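Phosphatidylglycerol lysyltransferase C-terminal domain-containing protein (PDB 2HQY) is of unknown function but binds coenzyme A and probably acts as an acyl- or aminoacyl-transferring enzyme. Local coordinates at residues 155-168 / 208-222. Numbering follows the deposited sequence.
Sequences YEYTPITPDRIQEC and GGILHVNGKIVAFTF
His212 stands between the strand 156-159 and the first turn of helix 165-179, its imidazole held at one nitrogen by the neighbouring strand and at the other by the helix. NE2 donates to Glu167 OE2 (2.8 Å), which lies in the ring plane; on the carboxylate the bond arrives from the syn side, 30° out of plane. Glu167 reaches from the helix toward the sheet with CG between its backbone N and carbonyl carbon (chi1 59°) and the chain extended beyond, crossing the histidine at about a right angle. At the other end of the ring, ND1 donates to Glu156 O (3.2 Å) from above the carbonyl plane, while the backbone N of His212 reaches the same oxygen more directly. Thr158 OG1 sits at the ring edge beside CE1. The backbone bond of His212 N is part of the antiparallel pairing of 156-159 with 208-213, in which Glu156–His212 and Thr158–Ile210 are the hydrogen-bonded pairs.

Beside the histidine, Ile210 points its CD1 into the strand-helix junction, touching Arg164 CB and Cys168 SG, each at 3.6 Å. Ile160 crosses it at roughly a right angle, CG1 against CG1 (3.7 Å), and sends CD1 on to Thr221 O. Deeper in, Cys168 lies over one face of the Phe220 ring: its CB is 3.9 Å from the centroid and 9° off the normal, with SG set obliquely. On the reverse side of the sheet, the Tyr157 ring runs obliquely past Gly209, its OH 3.3 Å from Gly209 CA, and a water links that hydroxyl to Gly208 O.

Phe220 lies about 7 Å, side chain to side chain, from the CoA-binding Trp175, so this apolar packing is near the CoA site without lining it. The bond to Glu167 and the longer one to Glu156 O together limit the rotation of the His212 ring and tie helix to sheet.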
loop_
_atom_site.group_PDB
_atom_site.type_symbol
_atom_site.label_atom_id
_atom_site.label_comp_id
_atom_site.label_asym_id
_atom_site.label_seq_id
_atom_site.Cartn_x
_atom_site.Cartn_y
_atom_site.Cartn_z
ATOM N N TYR A 155 -0.018 5.302 38.530
ATOM C CA TYR A 155 -0.008 5.035 37.088
ATOM C C TYR A 155 0.651 3.667 36.816
ATOM O O TYR A 155 1.399 3.139 37.664
ATOM C CB TYR A 155 0.691 6.191 36.363
ATOM C CG TYR A 155 2.218 6.116 36.336
ATOM C CD1 TYR A 155 2.880 5.395 35.321
ATOM C CD2 TYR A 155 2.982 6.761 37.295
ATOM C CE1 TYR A 155 4.282 5.321 35.276
ATOM C CE2 TYR A 155 4.381 6.703 37.255
ATOM C CZ TYR A 155 5.011 5.972 36.266
ATOM O OH TYR A 155 6.386 5.937 36.231
ATOM N N GLU A 156 0.386 3.086 35.643
ATOM C CA GLU A 156 0.970 1.804 35.281
ATOM C C GLU A 156 1.512 1.876 33.864
ATOM O O GLU A 156 0.758 2.181 32.925
ATOM C CB GLU A 156 -0.055 0.663 35.387
ATOM C CG GLU A 156 -0.504 0.319 36.847
ATOM C CD GLU A 156 -1.612 -0.744 36.917
ATOM O OE1 GLU A 156 -2.145 -1.168 35.880
ATOM O OE2 GLU A 156 -1.970 -1.160 38.019
ATOM N N TYR A 157 2.808 1.637 33.722
ATOM C CA TYR A 157 3.425 1.471 32.413
ATOM C C TYR A 157 3.553 -0.022 32.101
ATOM O O TYR A 157 4.016 -0.823 32.943
ATOM C CB TYR A 157 4.808 2.109 32.398
ATOM C CG TYR A 157 5.593 1.854 31.130
ATOM C CD1 TYR A 157 5.471 2.709 30.022
ATOM C CD2 TYR A 157 6.474 0.778 31.029
ATOM C CE1 TYR A 157 6.187 2.482 28.853
ATOM C CE2 TYR A 157 7.187 0.540 29.844
ATOM C CZ TYR A 157 7.028 1.394 28.761
ATOM O OH TYR A 157 7.759 1.156 27.615
ATOM N N THR A 158 3.143 -0.399 30.901
ATOM C CA THR A 158 3.257 -1.772 30.437
ATOM C C THR A 158 3.895 -1.814 29.049
ATOM O O THR A 158 3.650 -0.894 28.233
ATOM C CB THR A 158 1.874 -2.462 30.340
ATOM O OG1 THR A 158 0.950 -1.594 29.669
ATOM C CG2 THR A 158 1.330 -2.844 31.723
ATOM N N PRO A 159 4.675 -2.884 28.755
ATOM C CA PRO A 159 5.126 -3.092 27.390
ATOM C C PRO A 159 3.922 -3.391 26.493
ATOM O O PRO A 159 2.874 -3.858 26.978
ATOM C CB PRO A 159 6.025 -4.336 27.488
ATOM C CG PRO A 159 6.365 -4.454 28.949
ATOM C CD PRO A 159 5.183 -3.939 29.669
ATOM N N ILE A 160 4.053 -3.102 25.212
ATOM C CA ILE A 160 3.038 -3.539 24.262
ATOM C C ILE A 160 3.175 -5.054 24.073
ATOM O O ILE A 160 4.254 -5.558 23.747
ATOM C CB ILE A 160 3.107 -2.805 22.893
ATOM C CG1 ILE A 160 2.740 -1.311 23.061
ATOM C CG2 ILE A 160 2.138 -3.461 21.907
ATOM C CD1 ILE A 160 2.900 -0.466 21.787
ATOM N N THR A 161 2.092 -5.774 24.372
ATOM C CA THR A 161 2.026 -7.218 24.178
ATOM C C THR A 161 0.866 -7.456 23.220
ATOM O O THR A 161 0.036 -6.531 22.984
ATOM C CB THR A 161 1.707 -7.957 25.501
ATOM O OG1 THR A 161 0.539 -7.362 26.068
ATOM C CG2 THR A 161 2.874 -7.848 26.475
ATOM N N PRO A 162 0.783 -8.678 22.656
ATOM C CA PRO A 162 -0.330 -8.989 21.747
ATOM C C PRO A 162 -1.703 -8.668 22.293
ATOM O O PRO A 162 -2.500 -8.104 21.556
ATOM C CB PRO A 162 -0.146 -10.501 21.470
ATOM C CG PRO A 162 1.358 -10.651 21.488
ATOM C CD PRO A 162 1.737 -9.811 22.719
ATOM N N ASP A 163 -1.973 -8.968 23.566
ATOM C CA ASP A 163 -3.300 -8.698 24.124
ATOM C C ASP A 163 -3.601 -7.214 24.330
ATOM O O ASP A 163 -4.759 -6.839 24.541
ATOM C CB ASP A 163 -3.507 -9.421 25.460
ATOM C CG ASP A 163 -4.977 -9.413 25.902
ATOM O OD1 ASP A 163 -5.898 -9.666 25.047
ATOM O OD2 ASP A 163 -5.226 -9.132 27.105
ATOM N N ARG A 164 -2.556 -6.384 24.265
ATOM C CA ARG A 164 -2.687 -4.947 24.474
ATOM C C ARG A 164 -2.650 -4.122 23.182
ATOM O O ARG A 164 -2.718 -2.884 23.241
ATOM C CB ARG A 164 -1.624 -4.450 25.464
ATOM C CG ARG A 164 -1.757 -5.056 26.872
ATOM C CD ARG A 164 -0.768 -4.398 27.846
ATOM N NE ARG A 164 -0.806 -5.054 29.153
ATOM C CZ ARG A 164 0.211 -5.738 29.686
ATOM N NH1 ARG A 164 0.056 -6.284 30.884
ATOM N NH2 ARG A 164 1.388 -5.856 29.062
ATOM N N ILE A 165 -2.576 -4.792 22.030
ATOM C CA ILE A 165 -2.597 -4.094 20.741
ATOM C C ILE A 165 -3.921 -3.356 20.569
ATOM O O ILE A 165 -3.945 -2.181 20.132
ATOM C CB ILE A 165 -2.369 -5.072 19.552
ATOM C CG1 ILE A 165 -1.042 -5.847 19.708
ATOM C CG2 ILE A 165 -2.443 -4.325 18.209
ATOM C CD1 ILE A 165 0.236 -5.070 19.304
ATOM N N GLN A 166 -5.023 -4.030 20.928
ATOM C CA GLN A 166 -6.342 -3.408 20.757
ATOM C C GLN A 166 -6.493 -2.065 21.515
ATOM O O GLN A 166 -7.121 -1.102 20.993
ATOM C CB GLN A 166 -7.489 -4.378 21.079
ATOM C CG GLN A 166 -8.858 -3.824 20.682
ATOM C CD GLN A 166 -8.950 -3.558 19.181
ATOM O OE1 GLN A 166 -8.674 -4.441 18.384
ATOM N NE2 GLN A 166 -9.359 -2.337 18.800
ATOM N N GLU A 167 -5.963 -1.974 22.733
ATOM C CA GLU A 167 -6.143 -0.689 23.430
ATOM C C GLU A 167 -5.340 0.434 22.759
ATOM O O GLU A 167 -5.764 1.605 22.759
ATOM C CB GLU A 167 -5.891 -0.780 24.937
ATOM C CG GLU A 167 -4.545 -1.239 25.346
ATOM C CD GLU A 167 -4.381 -1.200 26.865
ATOM O OE1 GLU A 167 -5.312 -0.791 27.581
ATOM O OE2 GLU A 167 -3.322 -1.595 27.342
ATOM N N CYS A 168 -4.204 0.088 22.160
ATOM C CA CYS A 168 -3.434 1.083 21.380
ATOM C C CYS A 168 -4.275 1.527 20.171
ATOM O O CYS A 168 -4.366 2.708 19.851
ATOM C CB CYS A 168 -2.108 0.496 20.893
ATOM S SG CYS A 168 -0.987 0.124 22.285
ATOM N N GLY A 208 7.339 -1.716 22.300
ATOM C CA GLY A 208 6.604 -0.506 22.639
ATOM C C GLY A 208 6.197 -0.459 24.071
ATOM O O GLY A 208 6.440 -1.401 24.830
ATOM N N GLY A 209 5.515 0.619 24.426
ATOM C CA GLY A 209 5.054 0.782 25.831
ATOM C C GLY A 209 3.703 1.482 25.841
ATOM O O GLY A 209 3.304 2.148 24.843
ATOM N N ILE A 210 3.000 1.321 26.956
ATOM C CA ILE A 210 1.666 1.865 27.167
ATOM C C ILE A 210 1.610 2.437 28.589
ATOM O O ILE A 210 2.152 1.848 29.523
ATOM C CB ILE A 210 0.597 0.738 27.041
ATOM C CG1 ILE A 210 0.566 0.178 25.617
ATOM C CG2 ILE A 210 -0.771 1.271 27.385
ATOM C CD1 ILE A 210 -0.192 -1.194 25.532
ATOM N N LEU A 211 0.995 3.604 28.719
ATOM C CA LEU A 211 0.744 4.228 29.999
ATOM C C LEU A 211 -0.759 4.131 30.301
ATOM O O LEU A 211 -1.603 4.433 29.433
ATOM C CB LEU A 211 1.204 5.692 29.906
ATOM C CG LEU A 211 1.669 6.385 31.171
ATOM C CD1 LEU A 211 2.882 5.637 31.763
ATOM C CD2 LEU A 211 1.947 7.865 30.864
ATOM N N HIS A 212 -1.086 3.688 31.519
ATOM C CA HIS A 212 -2.455 3.667 32.000
ATOM C C HIS A 212 -2.580 4.567 33.239
ATOM O O HIS A 212 -1.680 4.586 34.104
ATOM C CB HIS A 212 -2.845 2.263 32.394
ATOM C CG HIS A 212 -2.625 1.246 31.325
ATOM N ND1 HIS A 212 -1.428 0.568 31.166
ATOM C CD2 HIS A 212 -3.466 0.765 30.383
ATOM C CE1 HIS A 212 -1.552 -0.280 30.157
ATOM N NE2 HIS A 212 -2.781 -0.183 29.670
ATOM N N VAL A 213 -3.669 5.330 33.288
ATOM C CA VAL A 213 -4.013 6.143 34.466
ATOM C C VAL A 213 -5.481 5.886 34.796
ATOM O O VAL A 213 -6.328 5.831 33.897
ATOM C CB VAL A 213 -3.767 7.659 34.209
ATOM C CG1 VAL A 213 -4.349 8.504 35.346
ATOM C CG2 VAL A 213 -2.281 7.955 34.069
ATOM N N ASN A 214 -5.769 5.718 36.085
ATOM C CA ASN A 214 -7.116 5.416 36.563
ATOM C C ASN A 214 -7.848 4.360 35.730
ATOM O O ASN A 214 -9.007 4.550 35.390
ATOM C CB ASN A 214 -7.950 6.710 36.665
ATOM C CG ASN A 214 -7.315 7.757 37.590
ATOM O OD1 ASN A 214 -6.701 7.435 38.621
ATOM N ND2 ASN A 214 -7.468 9.020 37.220
ATOM N N GLY A 215 -7.152 3.274 35.371
ATOM C CA GLY A 215 -7.761 2.127 34.704
ATOM C C GLY A 215 -7.920 2.172 33.180
ATOM O O GLY A 215 -8.460 1.234 32.593
ATOM N N LYS A 216 -7.473 3.251 32.536
ATOM C CA LYS A 216 -7.555 3.337 31.073
ATOM C C LYS A 216 -6.231 3.739 30.439
ATOM O O LYS A 216 -5.405 4.434 31.046
ATOM C CB LYS A 216 -8.668 4.279 30.607
ATOM C CG LYS A 216 -8.455 5.781 30.919
ATOM C CD LYS A 216 -9.363 6.653 30.003
ATOM C CE LYS A 216 -9.674 8.042 30.614
ATOM N NZ LYS A 216 -8.537 9.034 30.509
ATOM N N ILE A 217 -6.056 3.301 29.199
ATOM C CA ILE A 217 -4.894 3.698 28.432
ATOM C C ILE A 217 -4.917 5.204 28.168
ATOM O O ILE A 217 -5.962 5.774 27.773
ATOM C CB ILE A 217 -4.770 2.919 27.107
ATOM C CG1 ILE A 217 -3.498 3.348 26.370
ATOM C CG2 ILE A 217 -6.030 3.107 26.216
ATOM C CD1 ILE A 217 -3.222 2.507 25.082
ATOM N N VAL A 218 -3.786 5.852 28.413
ATOM C CA VAL A 218 -3.664 7.281 28.134
ATOM C C VAL A 218 -2.494 7.646 27.206
ATOM O O VAL A 218 -2.356 8.794 26.819
ATOM C CB VAL A 218 -3.563 8.151 29.437
ATOM C CG1 VAL A 218 -4.835 8.030 30.278
ATOM C CG2 VAL A 218 -2.274 7.848 30.237
ATOM N N ALA A 219 -1.632 6.685 26.884
ATOM C CA ALA A 219 -0.544 6.933 25.922
ATOM C C ALA A 219 0.008 5.607 25.435
ATOM O O ALA A 219 -0.099 4.610 26.152
ATOM C CB ALA A 219 0.583 7.749 26.562
ATOM N N PHE A 220 0.573 5.593 24.222
ATOM C CA PHE A 220 1.416 4.459 23.799
ATOM C C PHE A 220 2.515 4.957 22.868
ATOM O O PHE A 220 2.435 6.081 22.318
ATOM C CB PHE A 220 0.584 3.327 23.161
ATOM C CG PHE A 220 0.059 3.662 21.786
ATOM C CD1 PHE A 220 0.814 3.348 20.646
ATOM C CD2 PHE A 220 -1.189 4.293 21.643
ATOM C CE1 PHE A 220 0.351 3.678 19.356
ATOM C CE2 PHE A 220 -1.672 4.607 20.355
ATOM C CZ PHE A 220 -0.878 4.302 19.213
ATOM N N THR A 221 3.530 4.127 22.687
ATOM C CA THR A 221 4.694 4.482 21.858
ATOM C C THR A 221 5.302 3.203 21.373
ATOM O O THR A 221 5.182 2.180 22.062
ATOM C CB THR A 221 5.726 5.342 22.678
ATOM O OG1 THR A 221 6.759 5.826 21.819
ATOM C CG2 THR A 221 6.345 4.564 23.845
ATOM N N PHE A 222 5.936 3.232 20.196
ATOM C CA PHE A 222 6.671 2.071 19.729
ATOM C C PHE A 222 7.791 2.487 18.779
ATOM O O PHE A 222 7.828 3.648 18.271
ATOM C CB PHE A 222 5.741 1.002 19.108
ATOM C CG PHE A 222 4.966 1.441 17.890
ATOM C CD1 PHE A 222 5.617 1.614 16.649
ATOM C CD2 PHE A 222 3.573 1.532 17.946
ATOM C CE1 PHE A 222 4.875 1.941 15.494
ATOM C CE2 PHE A 222 2.826 1.871 16.809
ATOM C CZ PHE A 222 3.478 2.055 15.577
HETATM O O HOH W 1 8.293 -1.423 26.892
HETATM O O HOH W 2 6.806 -4.405 23.238
HETATM O O HOH W 3 -7.534 0.706 28.143
#